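Local coordinates for transcriptional regulator URE2 (Saccharomyces cerevisiae, PDB 1G6W), which represses nitrogen catabolism genes by holding GATA transcriptional activators in the cytoplasm, and has glutathione peroxidase activity in its GST-like globular region, at residues T22-R27 with N47-D52; R8-F13 with A60-S65. All blocks are in the same frame, centred on the assembly; numbering follows the deposited sequence.

Contact 1 (T22-R27 with N47-D52); sequences TLFSHR and NTIFLD
L23 and S25 each turn both backbone N and O to strand 46-50, the parallel neighbour of strand 21-25; over residues 22-25 and 47-50 the two axes run 26° apart. L23 N donates to N47 O, I49 N returns to L23 O and S25 N reaches I49 O, all at 2.7 to 2.8 Å. A last bond, L51 N to S25 O, is weak as the strands end, its N-H...O angle falling to 133°.

Apolar packing lies on the face of T22, F24 and I49, with L51 from the following loop closing over the F24 ring. F24 and I49 run side by side, and CD2 of the F24 ring meets I49 CB at 3.7 Å, with L51 CG just beyond. On the same face the T22 methyl CG2 approaches I49 CG1, while OG1 turns elsewhere to bond H78.

The other face, beyond the paired L23 and T48, ends in a cation-pi stack. R27 leaves its loop with an extended chain from CG to NE, which carries the guanidinium across F50; R27 CZ sits 4.2 Å from the ring centroid, the two planes 26° apart. R27 CG also rests on this ring face, T48 CG2 lies over the rim of the opposite one, and H26 CA lies at the edge.

With helix 30-41 as the connection, these strands form the beta-alpha-beta unit of the thioredoxin-like N-terminal domain of the GST fold, beside the glutathione site: H26 packs near V72 and L51 near H58, both glutathione-binding residues.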
loop_
_atom_site.group_PDB
_atom_site.type_symbol
_atom_site.label_atom_id
_atom_site.label_comp_id
_atom_site.label_asym_id
_atom_site.label_seq_id
_atom_site.Cartn_x
_atom_site.Cartn_y
_atom_site.Cartn_z
ATOM N N THR B 22 -16.019 -14.604 2.081
ATOM C CA THR B 22 -15.122 -15.687 2.495
ATOM C C THR B 22 -13.728 -15.103 2.583
ATOM O O THR B 22 -13.217 -14.536 1.623
ATOM C CB THR B 22 -15.051 -16.857 1.495
ATOM O OG1 THR B 22 -16.326 -17.497 1.396
ATOM C CG2 THR B 22 -14.022 -17.879 1.973
ATOM N N LEU B 23 -13.106 -15.250 3.740
ATOM C CA LEU B 23 -11.773 -14.721 3.938
ATOM C C LEU B 23 -10.737 -15.824 4.055
ATOM O O LEU B 23 -10.827 -16.663 4.951
ATOM C CB LEU B 23 -11.732 -13.872 5.208
ATOM C CG LEU B 23 -10.345 -13.389 5.637
ATOM C CD1 LEU B 23 -9.891 -12.299 4.685
ATOM C CD2 LEU B 23 -10.384 -12.870 7.069
ATOM N N PHE B 24 -9.764 -15.832 3.145
ATOM C CA PHE B 24 -8.682 -16.805 3.209
ATOM C C PHE B 24 -7.611 -16.119 4.034
ATOM O O PHE B 24 -7.197 -15.011 3.709
ATOM C CB PHE B 24 -8.137 -17.139 1.819
ATOM C CG PHE B 24 -9.110 -17.883 0.950
ATOM C CD1 PHE B 24 -10.003 -17.195 0.130
ATOM C CD2 PHE B 24 -9.152 -19.270 0.966
ATOM C CE1 PHE B 24 -10.926 -17.883 -0.661
ATOM C CE2 PHE B 24 -10.070 -19.965 0.180
ATOM C CZ PHE B 24 -10.960 -19.268 -0.637
ATOM N N SER B 25 -7.172 -16.767 5.105
ATOM C CA SER B 25 -6.171 -16.173 5.983
ATOM C C SER B 25 -5.199 -17.221 6.528
ATOM O O SER B 25 -4.973 -18.267 5.919
ATOM C CB SER B 25 -6.887 -15.454 7.142
ATOM O OG SER B 25 -5.994 -14.749 7.991
ATOM N N HIS B 26 -4.622 -16.921 7.683
ATOM C CA HIS B 26 -3.682 -17.814 8.339
ATOM C C HIS B 26 -3.441 -17.228 9.723
ATOM O O HIS B 26 -3.183 -16.027 9.866
ATOM C CB HIS B 26 -2.372 -17.892 7.549
ATOM C CG HIS B 26 -1.432 -18.951 8.039
ATOM N ND1 HIS B 26 -0.792 -18.876 9.259
ATOM C CD2 HIS B 26 -1.022 -20.110 7.470
ATOM C CE1 HIS B 26 -0.028 -19.942 9.418
ATOM N NE2 HIS B 26 -0.150 -20.707 8.349
ATOM N N ARG B 27 -3.532 -18.083 10.734
ATOM C CA ARG B 27 -3.367 -17.671 12.119
ATOM C C ARG B 27 -2.114 -16.867 12.428
ATOM O O ARG B 27 -2.091 -16.128 13.408
ATOM C CB ARG B 27 -3.444 -18.896 13.032
ATOM C CG ARG B 27 -4.757 -19.666 12.910
ATOM C CD ARG B 27 -4.856 -20.777 13.955
ATOM N NE ARG B 27 -6.147 -21.466 13.920
ATOM C CZ ARG B 27 -6.534 -22.291 12.952
ATOM N NH1 ARG B 27 -5.727 -22.542 11.926
ATOM N NH2 ARG B 27 -7.732 -22.866 13.003
ATOM N N ASN B 47 -16.959 -16.056 6.571
ATOM C CA ASN B 47 -16.424 -17.328 7.034
ATOM C C ASN B 47 -14.945 -17.258 6.682
ATOM O O ASN B 47 -14.574 -16.659 5.669
ATOM C CB ASN B 47 -17.076 -18.507 6.312
ATOM C CG ASN B 47 -16.492 -19.845 6.745
ATOM O OD1 ASN B 47 -16.612 -20.248 7.909
ATOM N ND2 ASN B 47 -15.849 -20.541 5.806
ATOM N N THR B 48 -14.099 -17.861 7.507
ATOM C CA THR B 48 -12.663 -17.825 7.259
ATOM C C THR B 48 -12.061 -19.179 6.922
ATOM O O THR B 48 -12.362 -20.185 7.558
ATOM C CB THR B 48 -11.909 -17.270 8.486
ATOM O OG1 THR B 48 -12.398 -15.959 8.796
ATOM C CG2 THR B 48 -10.415 -17.202 8.212
ATOM N N ILE B 49 -11.206 -19.198 5.910
ATOM C CA ILE B 49 -10.518 -20.418 5.523
ATOM C C ILE B 49 -9.053 -20.180 5.845
ATOM O O ILE B 49 -8.448 -19.256 5.305
ATOM C CB ILE B 49 -10.605 -20.700 4.002
ATOM C CG1 ILE B 49 -12.047 -20.994 3.579
ATOM C CG2 ILE B 49 -9.688 -21.866 3.649
ATOM C CD1 ILE B 49 -12.560 -22.340 4.008
ATOM N N PHE B 50 -8.483 -20.990 6.729
ATOM C CA PHE B 50 -7.070 -20.848 7.048
ATOM C C PHE B 50 -6.276 -21.770 6.137
ATOM O O PHE B 50 -6.157 -22.958 6.406
ATOM C CB PHE B 50 -6.791 -21.205 8.509
ATOM C CG PHE B 50 -7.436 -20.275 9.483
ATOM C CD1 PHE B 50 -8.637 -20.612 10.095
ATOM C CD2 PHE B 50 -6.856 -19.043 9.771
ATOM C CE1 PHE B 50 -9.256 -19.733 10.983
ATOM C CE2 PHE B 50 -7.466 -18.157 10.656
ATOM C CZ PHE B 50 -8.667 -18.502 11.263
ATOM N N LEU B 51 -5.736 -21.219 5.057
ATOM C CA LEU B 51 -4.962 -22.017 4.116
ATOM C C LEU B 51 -3.789 -22.715 4.782
ATOM O O LEU B 51 -2.980 -22.086 5.468
ATOM C CB LEU B 51 -4.444 -21.154 2.964
ATOM C CG LEU B 51 -5.459 -20.754 1.892
ATOM C CD1 LEU B 51 -4.768 -19.934 0.828
ATOM C CD2 LEU B 51 -6.070 -21.993 1.267
ATOM N N ASP B 52 -3.706 -24.024 4.571
ATOM C CA ASP B 52 -2.629 -24.826 5.125
ATOM C C ASP B 52 -1.479 -24.752 4.125
ATOM O O ASP B 52 -1.430 -25.523 3.165
ATOM C CB ASP B 52 -3.100 -26.273 5.286
ATOM C CG ASP B 52 -2.116 -27.131 6.057
ATOM O OD1 ASP B 52 -0.916 -27.135 5.708
ATOM O OD2 ASP B 52 -2.549 -27.813 7.011
#

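Contact 2 (R8-F13 with A60-S65); sequences RITKFF and APEFVS
E62 bends at its second torsion (chi2 74°), folding the carboxylate back to T10, whose methyl CG2 stands anti to its own backbone N and whose hydroxyl lies beside that N (chi1 -61°). Both branches of the threonine then meet the carboxylate: OG1 is 3.1 Å from E62 OE2, and CG2 is 3.4 Å from E62 OE1. Y6 O, one turn earlier, is a second partner of OG1.

F13 leans over the start of the second helix. Its ring lays one face on the backbone of E62 and F63, with E62 O 3.8 Å above the plane and offset toward the rim, while E62 CB touches CG. F12 CD2 lies over the rim of the opposite face.

The remaining contact is apolar: I9 CG2 rests against both A60 CB (3.7 Å) and F63 CB, and A60 is the N-cap residue of helix 61-64.

Helix 7-12 thus packs against the short helix 61-64 on the F24 and I49 face of the sheet, alongside strands 21-25 and 46-50. F12 and F63 each meet F24 of the sheet edge-to-face, I9 reaches I49 and L51, and V64 packs on M168 of the second subunit.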
loop_
_atom_site.group_PDB
_atom_site.type_symbol
_atom_site.label_atom_id
_atom_site.label_comp_id
_atom_site.label_asym_id
_atom_site.label_seq_id
_atom_site.Cartn_x
_atom_site.Cartn_y
_atom_site.Cartn_z
ATOM N N ARG B 8 -9.774 -29.605 -0.628
ATOM C CA ARG B 8 -10.754 -28.767 0.061
ATOM C C ARG B 8 -10.923 -27.401 -0.613
ATOM O O ARG B 8 -12.037 -26.921 -0.792
ATOM C CB ARG B 8 -10.329 -28.566 1.521
ATOM C CG ARG B 8 -11.265 -27.671 2.317
ATOM C CD ARG B 8 -10.759 -27.404 3.733
ATOM N NE ARG B 8 -9.467 -26.717 3.758
ATOM C CZ ARG B 8 -9.057 -25.945 4.761
ATOM N NH1 ARG B 8 -9.835 -25.754 5.816
ATOM N NH2 ARG B 8 -7.863 -25.373 4.719
ATOM N N ILE B 9 -9.808 -26.779 -0.979
ATOM C CA ILE B 9 -9.831 -25.471 -1.620
ATOM C C ILE B 9 -10.482 -25.543 -2.996
ATOM O O ILE B 9 -11.251 -24.656 -3.382
ATOM C CB ILE B 9 -8.396 -24.907 -1.754
ATOM C CG1 ILE B 9 -7.742 -24.834 -0.370
ATOM C CG2 ILE B 9 -8.423 -23.534 -2.416
ATOM C CD1 ILE B 9 -8.576 -24.105 0.662
ATOM N N THR B 10 -10.179 -26.607 -3.735
ATOM C CA THR B 10 -10.738 -26.789 -5.063
ATOM C C THR B 10 -12.237 -27.046 -4.974
ATOM O O THR B 10 -12.991 -26.679 -5.874
ATOM C CB THR B 10 -10.055 -27.955 -5.793
ATOM O OG1 THR B 10 -8.659 -27.665 -5.942
ATOM C CG2 THR B 10 -10.669 -28.157 -7.170
ATOM N N LYS B 11 -12.667 -27.676 -3.886
ATOM C CA LYS B 11 -14.085 -27.961 -3.679
ATOM C C LYS B 11 -14.833 -26.652 -3.453
ATOM O O LYS B 11 -15.909 -26.429 -4.009
ATOM C CB LYS B 11 -14.270 -28.867 -2.454
ATOM C CG LYS B 11 -13.947 -30.341 -2.690
ATOM C CD LYS B 11 -13.476 -31.046 -1.405
ATOM C CE LYS B 11 -14.463 -30.914 -0.245
ATOM N NZ LYS B 11 -13.935 -31.540 1.009
ATOM N N PHE B 12 -14.244 -25.788 -2.633
ATOM C CA PHE B 12 -14.833 -24.498 -2.297
ATOM C C PHE B 12 -15.231 -23.678 -3.518
ATOM O O PHE B 12 -16.374 -23.234 -3.628
ATOM C CB PHE B 12 -13.858 -23.682 -1.444
ATOM C CG PHE B 12 -14.381 -22.329 -1.058
ATOM C CD1 PHE B 12 -15.283 -22.192 -0.013
ATOM C CD2 PHE B 12 -13.994 -21.194 -1.761
ATOM C CE1 PHE B 12 -15.792 -20.946 0.328
ATOM C CE2 PHE B 12 -14.499 -19.945 -1.431
ATOM C CZ PHE B 12 -15.400 -19.820 -0.383
ATOM N N PHE B 13 -14.284 -23.469 -4.430
ATOM C CA PHE B 13 -14.556 -22.687 -5.629
ATOM C C PHE B 13 -15.560 -23.339 -6.578
ATOM O O PHE B 13 -15.841 -22.809 -7.654
ATOM C CB PHE B 13 -13.250 -22.372 -6.365
ATOM C CG PHE B 13 -12.380 -21.393 -5.639
ATOM C CD1 PHE B 13 -11.554 -21.811 -4.601
ATOM C CD2 PHE B 13 -12.433 -20.039 -5.947
ATOM C CE1 PHE B 13 -10.795 -20.895 -3.876
ATOM C CE2 PHE B 13 -11.677 -19.113 -5.227
ATOM C CZ PHE B 13 -10.858 -19.544 -4.188
ATOM N N ALA B 60 -3.355 -24.100 -5.014
ATOM C CA ALA B 60 -4.551 -24.565 -5.708
ATOM C C ALA B 60 -4.881 -23.643 -6.887
ATOM O O ALA B 60 -5.181 -22.466 -6.699
ATOM C CB ALA B 60 -5.723 -24.620 -4.740
ATOM N N PRO B 61 -4.834 -24.175 -8.119
ATOM C CA PRO B 61 -5.127 -23.397 -9.329
ATOM C C PRO B 61 -6.310 -22.442 -9.172
ATOM O O PRO B 61 -6.212 -21.264 -9.505
ATOM C CB PRO B 61 -5.384 -24.477 -10.375
ATOM C CG PRO B 61 -4.443 -25.550 -9.955
ATOM C CD PRO B 61 -4.630 -25.597 -8.454
ATOM N N GLU B 62 -7.422 -22.955 -8.658
ATOM C CA GLU B 62 -8.615 -22.141 -8.462
ATOM C C GLU B 62 -8.324 -20.974 -7.535
ATOM O O GLU B 62 -8.883 -19.891 -7.703
ATOM C CB GLU B 62 -9.758 -22.984 -7.886
ATOM C CG GLU B 62 -10.190 -24.153 -8.768
ATOM C CD GLU B 62 -9.192 -25.306 -8.771
ATOM O OE1 GLU B 62 -9.355 -26.224 -9.614
ATOM O OE2 GLU B 62 -8.254 -25.301 -7.934
ATOM N N PHE B 63 -7.453 -21.195 -6.557
ATOM C CA PHE B 63 -7.091 -20.145 -5.617
ATOM C C PHE B 63 -6.206 -19.097 -6.289
ATOM O O PHE B 63 -6.416 -17.892 -6.121
ATOM C CB PHE B 63 -6.342 -20.724 -4.417
ATOM C CG PHE B 63 -5.975 -19.693 -3.385
ATOM C CD1 PHE B 63 -6.944 -19.154 -2.546
ATOM C CD2 PHE B 63 -4.673 -19.232 -3.276
ATOM C CE1 PHE B 63 -6.617 -18.170 -1.617
ATOM C CE2 PHE B 63 -4.339 -18.249 -2.352
ATOM C CZ PHE B 63 -5.316 -17.717 -1.522
ATOM N N VAL B 64 -5.211 -19.564 -7.038
ATOM C CA VAL B 64 -4.287 -18.678 -7.738
ATOM C C VAL B 64 -4.979 -17.865 -8.834
ATOM O O VAL B 64 -4.574 -16.733 -9.125
ATOM C CB VAL B 64 -3.124 -19.474 -8.388
ATOM C CG1 VAL B 64 -2.152 -18.512 -9.075
ATOM C CG2 VAL B 64 -2.400 -20.308 -7.327
ATOM N N SER B 65 -6.017 -18.434 -9.441
ATOM C CA SER B 65 -6.733 -17.740 -10.510
ATOM C C SER B 65 -7.539 -16.560 -9.984
ATOM O O SER B 65 -7.956 -15.688 -10.741
ATOM C CB SER B 65 -7.674 -18.703 -11.236
ATOM O OG SER B 65 -6.947 -19.740 -11.867
#

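Overall arrangement
Contact 1 is bonding within the sheet, with a parallel ladder that weakens at its end and a largely apolar face; contact 2 joins two helices mainly through side chains, centred on a threonine-carboxylate pair and phenylalanine packing. Their centres are about 13 Å apart, and they meet on the face of F24 and I49, with L51 beside it, where I9, F12 and F63 pack on the strands. Each is partly buried, but they open in different places: contact 1 at R27 and N47, contact 2 at the partly exposed T10, F13 and E62. Helix 7-12 leads into strand 21-25, and strand 46-50 precedes helix 61-64, linking the two contacts along the chain.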